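Local atomic coordinates of putative uncharacterized protein (Dictyostelium purpureum, PDB entry 4R12), a protein that is nicastrin, probably an essential subunit of the gamma-secretase complex, which cleaves integral membrane proteins such as Notch receptors within the membrane. Residues S278-N283 against H544-L549; L286-K291 against P303-L308. One frame throughout, in Å; residues are numbered along the deposited sequence.

Interaction 1 of 2, residues S278-N283 against H544-L549; sequences SEYFIN and HLHNAL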
ATOM      1  N   SER A 278      -1.850   1.961 -11.999  1.00 24.86           N
ATOM      2  CA  SER A 278      -1.620   1.304 -13.284  1.00 26.75           C
ATOM      3  C   SER A 278      -2.540   1.865 -14.376  1.00 27.79           C
ATOM      4  O   SER A 278      -2.099   2.109 -15.499  1.00 27.50           O
ATOM      5  CB  SER A 278      -1.793  -0.218 -13.173  1.00 25.72           C
ATOM      6  OG  SER A 278      -3.003  -0.591 -12.544  1.00 26.81           O
ATOM      7  N   GLU A 279      -3.807   2.101 -14.050  1.00 28.43           N
ATOM      8  CA  GLU A 279      -4.740   2.621 -15.056  1.00 31.53           C
ATOM      9  C   GLU A 279      -4.351   4.000 -15.592  1.00 32.01           C
ATOM     10  O   GLU A 279      -4.405   4.236 -16.806  1.00 31.29           O
ATOM     11  CB  GLU A 279      -6.164   2.679 -14.500  1.00 30.30           C
ATOM     12  CG  GLU A 279      -6.824   1.315 -14.341  1.00 34.87           C
ATOM     13  CD  GLU A 279      -7.158   0.626 -15.676  1.00 38.34           C
ATOM     14  OE1 GLU A 279      -6.907   1.202 -16.760  1.00 40.93           O
ATOM     15  OE2 GLU A 279      -7.679  -0.506 -15.629  1.00 38.10           O
ATOM     16  N   TYR A 280      -3.962   4.909 -14.703  1.00 28.85           N
ATOM     17  CA  TYR A 280      -3.612   6.264 -15.126  1.00 29.50           C
ATOM     18  C   TYR A 280      -2.377   6.239 -16.026  1.00 31.10           C
ATOM     19  O   TYR A 280      -2.344   6.903 -17.052  1.00 30.96           O
ATOM     20  CB  TYR A 280      -3.377   7.155 -13.905  1.00 27.95           C
ATOM     21  CG  TYR A 280      -3.355   8.654 -14.150  1.00 29.63           C
ATOM     22  CD1 TYR A 280      -2.222   9.284 -14.661  1.00 28.13           C
ATOM     23  CD2 TYR A 280      -4.447   9.450 -13.795  1.00 30.11           C
ATOM     24  CE1 TYR A 280      -2.190  10.659 -14.854  1.00 29.68           C
ATOM     25  CE2 TYR A 280      -4.422  10.824 -13.982  1.00 31.51           C
ATOM     26  CZ  TYR A 280      -3.291  11.424 -14.510  1.00 31.26           C
ATOM     27  OH  TYR A 280      -3.251  12.789 -14.680  1.00 31.12           O
ATOM     28  N   PHE A 281      -1.373   5.455 -15.640  1.00 31.04           N
ATOM     29  CA  PHE A 281      -0.146   5.360 -16.427  1.00 28.65           C
ATOM     30  C   PHE A 281      -0.447   4.809 -17.825  1.00 30.85           C
ATOM     31  O   PHE A 281      -0.010   5.375 -18.823  1.00 29.74           O
ATOM     32  CB  PHE A 281       0.891   4.484 -15.704  1.00 28.54           C
ATOM     33  CG  PHE A 281       2.262   4.516 -16.328  1.00 30.02           C
ATOM     34  CD1 PHE A 281       3.099   5.604 -16.132  1.00 29.83           C
ATOM     35  CD2 PHE A 281       2.722   3.454 -17.090  1.00 31.50           C
ATOM     36  CE1 PHE A 281       4.370   5.635 -16.692  1.00 30.85           C
ATOM     37  CE2 PHE A 281       3.999   3.476 -17.656  1.00 29.26           C
ATOM     38  CZ  PHE A 281       4.816   4.566 -17.462  1.00 30.57           C
ATOM     39  N   ILE A 282      -1.198   3.710 -17.886  1.00 29.22           N
ATOM     40  CA  ILE A 282      -1.599   3.115 -19.172  1.00 29.91           C
ATOM     41  C   ILE A 282      -2.395   4.107 -20.024  1.00 33.22           C
ATOM     42  O   ILE A 282      -2.150   4.248 -21.226  1.00 34.51           O
ATOM     43  CB  ILE A 282      -2.436   1.841 -18.966  1.00 30.74           C
ATOM     44  CG1 ILE A 282      -1.547   0.715 -18.447  1.00 28.11           C
ATOM     45  CG2 ILE A 282      -3.141   1.414 -20.279  1.00 30.93           C
ATOM     46  CD1 ILE A 282      -2.319  -0.418 -17.802  1.00 28.35           C
ATOM     47  N   ASN A 283      -3.338   4.801 -19.393  1.00 31.35           N
ATOM     48  CA  ASN A 283      -4.109   5.816 -20.101  1.00 33.00           C
ATOM     49  C   ASN A 283      -3.201   6.868 -20.734  1.00 36.35           C
ATOM     50  O   ASN A 283      -3.411   7.268 -21.882  1.00 36.03           O
ATOM     51  CB  ASN A 283      -5.114   6.487 -19.165  1.00 33.84           C
ATOM     52  CG  ASN A 283      -6.091   7.372 -19.912  1.00 36.31           C
ATOM     53  OD1 ASN A 283      -6.803   6.903 -20.791  1.00 36.62           O
ATOM     54  ND2 ASN A 283      -6.129   8.656 -19.566  1.00 34.22           N
ATOM     55  N   HIS A 544      11.227   8.046 -12.342  1.00 26.07           N
ATOM     56  CA  HIS A 544      10.197   9.064 -12.544  1.00 27.42           C
ATOM     57  C   HIS A 544       8.939   8.808 -11.732  1.00 26.86           C
ATOM     58  O   HIS A 544       8.486   7.667 -11.608  1.00 25.31           O
ATOM     59  CB  HIS A 544       9.839   9.148 -14.039  1.00 27.66           C
ATOM     60  CG  HIS A 544      11.040   9.292 -14.923  1.00 29.76           C
ATOM     61  ND1 HIS A 544      11.685  10.494 -15.110  1.00 32.78           N
ATOM     62  CD2 HIS A 544      11.748   8.370 -15.619  1.00 30.62           C
ATOM     63  CE1 HIS A 544      12.725  10.315 -15.907  1.00 33.77           C
ATOM     64  NE2 HIS A 544      12.784   9.034 -16.232  1.00 33.33           N
ATOM     65  N   LEU A 545       8.385   9.879 -11.179  1.00 27.16           N
ATOM     66  CA  LEU A 545       7.069   9.822 -10.568  1.00 26.68           C
ATOM     67  C   LEU A 545       5.968   9.875 -11.623  1.00 27.73           C
ATOM     68  O   LEU A 545       6.137  10.511 -12.663  1.00 28.72           O
ATOM     69  CB  LEU A 545       6.885  10.991  -9.596  1.00 26.59           C
ATOM     70  CG  LEU A 545       7.858  11.078  -8.419  1.00 26.52           C
ATOM     71  CD1 LEU A 545       7.745  12.449  -7.758  1.00 31.95           C
ATOM     72  CD2 LEU A 545       7.556   9.984  -7.412  1.00 25.25           C
ATOM     73  N   HIS A 546       4.837   9.235 -11.341  1.00 26.32           N
ATOM     74  CA  HIS A 546       3.649   9.412 -12.179  1.00 27.34           C
ATOM     75  C   HIS A 546       2.365   9.435 -11.341  1.00 26.08           C
ATOM     76  O   HIS A 546       2.234   8.662 -10.381  1.00 24.42           O
ATOM     77  CB  HIS A 546       3.542   8.315 -13.239  1.00 27.00           C
ATOM     78  CG  HIS A 546       2.760   8.742 -14.440  1.00 28.54           C
ATOM     79  ND1 HIS A 546       3.362   9.212 -15.587  1.00 30.00           N
ATOM     80  CD2 HIS A 546       1.426   8.828 -14.651  1.00 28.90           C
ATOM     81  CE1 HIS A 546       2.431   9.544 -16.465  1.00 31.54           C
ATOM     82  NE2 HIS A 546       1.247   9.324 -15.921  1.00 30.41           N
ATOM     83  N   ASN A 547       1.443  10.331 -11.697  1.00 27.21           N
ATOM     84  CA  ASN A 547       0.141  10.431 -11.040  1.00 26.23           C
ATOM     85  C   ASN A 547      -0.581   9.082 -10.919  1.00 25.74           C
ATOM     86  O   ASN A 547      -0.645   8.319 -11.883  1.00 26.66           O
ATOM     87  CB  ASN A 547      -0.793  11.374 -11.806  1.00 27.93           C
ATOM     88  CG  ASN A 547      -0.428  12.844 -11.666  1.00 30.16           C
ATOM     89  OD1 ASN A 547       0.363  13.247 -10.803  1.00 28.14           O
ATOM     90  ND2 ASN A 547      -1.045  13.662 -12.502  1.00 28.38           N
ATOM     91  N   ALA A 548      -1.133   8.816  -9.742  1.00 25.27           N
ATOM     92  CA  ALA A 548      -2.004   7.668  -9.527  1.00 26.05           C
ATOM     93  C   ALA A 548      -3.317   8.214  -8.983  1.00 27.30           C
ATOM     94  O   ALA A 548      -3.408   8.591  -7.815  1.00 26.33           O
ATOM     95  CB  ALA A 548      -1.371   6.669  -8.570  1.00 25.78           C
ATOM     96  N   LEU A 549      -4.318   8.269  -9.858  1.00 26.88           N
ATOM     97  CA  LEU A 549      -5.552   9.006  -9.619  1.00 28.32           C
ATOM     98  C   LEU A 549      -6.648   8.454 -10.516  1.00 28.58           C
ATOM     99  O   LEU A 549      -6.416   8.177 -11.692  1.00 30.48           O
ATOM    100  CB  LEU A 549      -5.356  10.509  -9.888  1.00 29.90           C
ATOM    101  CG  LEU A 549      -6.575  11.449  -9.800  1.00 30.14           C
ATOM    102  CD1 LEU A 549      -7.060  11.585  -8.366  1.00 30.75           C
ATOM    103  CD2 LEU A 549      -6.272  12.833 -10.388  1.00 31.57           C
TER

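Interaction 2 of 2, residues L286-K291 against P303-L308; sequences LNFQCK and PPRADL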
ATOM      1  N   LEU A 286      -1.250   5.584 -23.835  1.00 36.12           N
ATOM      2  CA  LEU A 286      -2.047   5.371 -25.036  1.00 37.93           C
ATOM      3  C   LEU A 286      -2.691   6.649 -25.554  1.00 40.13           C
ATOM      4  O   LEU A 286      -2.952   6.767 -26.745  1.00 42.63           O
ATOM      5  CB  LEU A 286      -3.130   4.330 -24.770  1.00 38.31           C
ATOM      6  CG  LEU A 286      -2.673   2.909 -24.425  1.00 37.63           C
ATOM      7  CD1 LEU A 286      -3.864   2.085 -23.952  1.00 36.25           C
ATOM      8  CD2 LEU A 286      -1.990   2.246 -25.613  1.00 38.88           C
ATOM      9  N   ASN A 287      -2.938   7.608 -24.667  1.00 40.07           N
ATOM     10  CA  ASN A 287      -3.801   8.736 -25.009  1.00 40.00           C
ATOM     11  C   ASN A 287      -3.254  10.136 -24.763  1.00 41.85           C
ATOM     12  O   ASN A 287      -3.838  11.108 -25.231  1.00 42.51           O
ATOM     13  CB  ASN A 287      -5.121   8.604 -24.249  1.00 39.90           C
ATOM     14  CG  ASN A 287      -5.850   7.334 -24.591  1.00 42.59           C
ATOM     15  OD1 ASN A 287      -5.889   6.927 -25.753  1.00 46.50           O
ATOM     16  ND2 ASN A 287      -6.415   6.682 -23.582  1.00 41.54           N
ATOM     17  N   PHE A 288      -2.155  10.264 -24.029  1.00 39.89           N
ATOM     18  CA  PHE A 288      -1.743  11.600 -23.617  1.00 41.65           C
ATOM     19  C   PHE A 288      -1.306  12.469 -24.789  1.00 42.94           C
ATOM     20  O   PHE A 288      -0.527  12.048 -25.643  1.00 43.28           O
ATOM     21  CB  PHE A 288      -0.617  11.543 -22.583  1.00 38.16           C
ATOM     22  CG  PHE A 288      -0.194  12.896 -22.090  1.00 40.06           C
ATOM     23  CD1 PHE A 288      -0.985  13.599 -21.203  1.00 38.65           C
ATOM     24  CD2 PHE A 288       0.991  13.471 -22.524  1.00 41.34           C
ATOM     25  CE1 PHE A 288      -0.603  14.849 -20.748  1.00 41.25           C
ATOM     26  CE2 PHE A 288       1.383  14.719 -22.072  1.00 41.40           C
ATOM     27  CZ  PHE A 288       0.585  15.410 -21.184  1.00 41.67           C
ATOM     28  N   GLN A 289      -1.824  13.690 -24.815  1.00 43.94           N
ATOM     29  CA  GLN A 289      -1.340  14.711 -25.728  1.00 47.06           C
ATOM     30  C   GLN A 289      -1.158  16.022 -24.967  1.00 45.44           C
ATOM     31  O   GLN A 289      -2.080  16.496 -24.302  1.00 46.29           O
ATOM     32  CB  GLN A 289      -2.307  14.888 -26.901  1.00 50.33           C
ATOM     33  CG  GLN A 289      -1.609  14.953 -28.246  1.00 53.03           C
ATOM     34  CD  GLN A 289      -2.536  14.608 -29.394  1.00 57.88           C
ATOM     35  OE1 GLN A 289      -2.589  13.462 -29.839  1.00 62.07           O
ATOM     36  NE2 GLN A 289      -3.275  15.602 -29.879  1.00 56.12           N
ATOM     37  N   CYS A 290       0.040  16.592 -25.034  1.00 47.12           N
ATOM     38  CA  CYS A 290       0.300  17.857 -24.357  1.00 48.91           C
ATOM     39  C   CYS A 290      -0.016  19.038 -25.273  1.00 52.43           C
ATOM     40  O   CYS A 290       0.501  19.121 -26.385  1.00 54.08           O
ATOM     41  CB  CYS A 290       1.750  17.938 -23.889  1.00 49.06           C
ATOM     42  SG  CYS A 290       2.150  19.471 -23.008  1.00 51.03           S
ATOM     43  N   LYS A 291      -0.861  19.949 -24.799  1.00 49.50           N
ATOM     44  CA  LYS A 291      -1.226  21.133 -25.573  1.00 53.27           C
ATOM     45  C   LYS A 291      -0.249  22.289 -25.333  1.00 53.80           C
ATOM     46  O   LYS A 291       0.102  23.019 -26.262  1.00 57.47           O
ATOM     47  CB  LYS A 291      -2.653  21.564 -25.235  1.00 53.48           C
ATOM     48  CG  LYS A 291      -3.698  20.502 -25.524  1.00 56.27           C
ATOM     49  CD  LYS A 291      -5.045  20.871 -24.912  1.00 60.65           C
ATOM     50  CE  LYS A 291      -4.951  20.957 -23.393  1.00 60.05           C
ATOM     51  NZ  LYS A 291      -6.262  21.242 -22.729  1.00 60.87           N
ATOM     52  N   PRO A 303      -2.422  19.456 -20.500  1.00 49.88           N
ATOM     53  CA  PRO A 303      -2.763  19.185 -19.098  1.00 48.53           C
ATOM     54  C   PRO A 303      -1.503  18.981 -18.262  1.00 46.38           C
ATOM     55  O   PRO A 303      -0.474  18.595 -18.805  1.00 44.53           O
ATOM     56  CB  PRO A 303      -3.592  17.902 -19.170  1.00 46.32           C
ATOM     57  CG  PRO A 303      -3.133  17.229 -20.419  1.00 47.61           C
ATOM     58  CD  PRO A 303      -2.712  18.306 -21.376  1.00 49.48           C
ATOM     59  N   PRO A 304      -1.576  19.265 -16.959  1.00 45.44           N
ATOM     60  CA  PRO A 304      -0.356  19.243 -16.146  1.00 44.29           C
ATOM     61  C   PRO A 304       0.236  17.849 -15.964  1.00 38.91           C
ATOM     62  O   PRO A 304      -0.448  16.920 -15.540  1.00 37.71           O
ATOM     63  CB  PRO A 304      -0.813  19.826 -14.803  1.00 43.43           C
ATOM     64  CG  PRO A 304      -2.295  19.728 -14.809  1.00 43.47           C
ATOM     65  CD  PRO A 304      -2.734  19.798 -16.225  1.00 45.75           C
ATOM     66  N   ARG A 305       1.509  17.726 -16.331  1.00 39.62           N
ATOM     67  CA  ARG A 305       2.345  16.576 -15.995  1.00 37.47           C
ATOM     68  C   ARG A 305       3.725  17.092 -15.601  1.00 37.78           C
ATOM     69  O   ARG A 305       4.362  17.850 -16.343  1.00 37.10           O
ATOM     70  CB  ARG A 305       2.461  15.605 -17.169  1.00 38.44           C
ATOM     71  CG  ARG A 305       1.135  15.052 -17.670  1.00 37.50           C
ATOM     72  CD  ARG A 305       0.503  14.076 -16.683  1.00 36.28           C
ATOM     73  NE  ARG A 305      -0.604  13.356 -17.308  1.00 36.54           N
ATOM     74  CZ  ARG A 305      -1.852  13.810 -17.360  1.00 37.72           C
ATOM     75  NH1 ARG A 305      -2.154  14.984 -16.814  1.00 36.09           N
ATOM     76  NH2 ARG A 305      -2.797  13.099 -17.963  1.00 37.04           N
ATOM     77  N   ALA A 306       4.196  16.677 -14.437  1.00 37.93           N
ATOM     78  CA  ALA A 306       5.462  17.176 -13.921  1.00 37.95           C
ATOM     79  C   ALA A 306       6.680  16.533 -14.600  1.00 37.22           C
ATOM     80  O   ALA A 306       7.812  16.971 -14.396  1.00 38.36           O
ATOM     81  CB  ALA A 306       5.520  16.955 -12.416  1.00 36.65           C
ATOM     82  N   ASP A 307       6.450  15.501 -15.404  1.00 36.48           N
ATOM     83  CA  ASP A 307       7.552  14.735 -15.994  1.00 37.18           C
ATOM     84  C   ASP A 307       7.069  14.001 -17.246  1.00 37.09           C
ATOM     85  O   ASP A 307       6.147  13.187 -17.177  1.00 35.85           O
ATOM     86  CB  ASP A 307       8.115  13.747 -14.961  1.00 35.48           C
ATOM     87  CG  ASP A 307       9.460  13.156 -15.366  1.00 37.30           C
ATOM     88  OD1 ASP A 307       9.803  13.174 -16.567  1.00 37.49           O
ATOM     89  OD2 ASP A 307      10.171  12.658 -14.464  1.00 36.10           O
ATOM     90  N   LEU A 308       7.693  14.285 -18.389  1.00 36.89           N
ATOM     91  CA  LEU A 308       7.216  13.752 -19.667  1.00 38.61           C
ATOM     92  C   LEU A 308       8.036  12.562 -20.183  1.00 37.55           C
ATOM     93  O   LEU A 308       7.879  12.157 -21.333  1.00 36.96           O
ATOM     94  CB  LEU A 308       7.203  14.865 -20.724  1.00 40.15           C
ATOM     95  CG  LEU A 308       6.144  15.956 -20.544  1.00 41.38           C
ATOM     96  CD1 LEU A 308       6.342  17.083 -21.548  1.00 46.04           C
ATOM     97  CD2 LEU A 308       4.752  15.365 -20.669  1.00 40.21           C
TER

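Interaction 1 of 2, residues S278-N283 against H544-L549
An aromatic cluster of Y280, F281 and H546 joins helix 276-287 of the nicastrin large lobe to strand 542-548, which comes from far later in the chain. The axes of segments 278-283 and 544-548 approach to 7.2 Å, with their N-to-C directions 113° apart. F281 turns an edge onto the imidazole face of H546, a T-shaped pair with centroids 5.0 Å apart, its CD1 lying 3.6 Å from H546 CG. The preceding residue, Y280, meets the same imidazole rim to rim, at its edge. With CG anti to the backbone N (chi1 -165°), the phenol of Y280 is laid alongside N547, whose CB makes a CH-pi contact over the face of the Y280 ring, 3.8 Å from its centroid. From there N547 ND2 donates to Y280 OH at 3.2 Å, almost straight at 171°. A leucine in place of Y280 would probably leave N547 ND2 without this acceptor and uncover its CB. Beyond the pair, D284 takes the hydrogen bond of H546 NE2, and Q198 is bonded to N547 OD1. Strand 192-203 pairs antiparallel with 542-548, while F310 of helix 309-313 packs against both F281 and H546.

Interaction 2 of 2, residues L286-K291 against P303-L308
F288, the first residue past helix 276-287 to leave helical geometry, pushes its ring into the bend of segment 303-308 and meets three side chains there. The tight part of the contact is gathered on the outer end of that ring. F288 CE1 lies 3.5 Å from P303 CG, the proline coming from the opposite direction, and equally near the aliphatic CG of R305. L308 crosses the phenyl at about a right angle and brings its CD2 to 3.7 Å from F288 CE2. Turned away from its own backbone N (chi1 -178°), the F288 ring extends toward P303 and R305. The R305 chain, bent at chi2 (-70°), slides past the ring in the reverse sense, and F288 CE1 sits 3.7 Å above the centre of the guanidinium plane, although the two planes are inclined by 41°. Polar bonds limit the turning of that group: R305 NH1 donates in the guanidinium plane to P304 O at 2.9 Å, from above the carbonyl plane, and R305 NE forms a salt bridge with D284.

Toward solvent the packing thins to the neighbouring ring carbon of P303, CD, which rests 3.5 Å from Q289 O and 4.0 Å from K291 CE. The exposed Q289 side chain starts out away from the loop, and the K291 ammonium goes to D302, so the lysine offers P303 little more than a methylene. P303 itself follows a cis peptide bond. No hydrogen bond crosses between the segments; the disulfide C290-C300 and backbone bonding of K291 with D302 hold the two runs of chain together just beyond the apolar patch. The contact therefore ties the exit of helix 276-287 to the loop that follows strand 292-293, and L308 stands at the N-cap position of helix 309-313, whose F310 meets F288 edge-to-face.

Helix 276-287 supplies the first partner of interaction 1 and then runs directly into interaction 2. There the chain makes a short excursion through strand 292-293 and returns after 11 residues, closing a small surface loop just ahead of helix 309-313. Only after 260 intervening residues does strand 542-548 come back to cover the earlier part of the helix, so interaction 2 is nested inside the loop closed by interaction 1. Their centres are 11 Å apart, and they touch: H544 ND1 probably hydrogen-bonds D307 OD2 at 2.7 Å, and Y280 packs on R305. D284, between the two helix segments, serves both H546 and R305, linking the buried contact to the surface one.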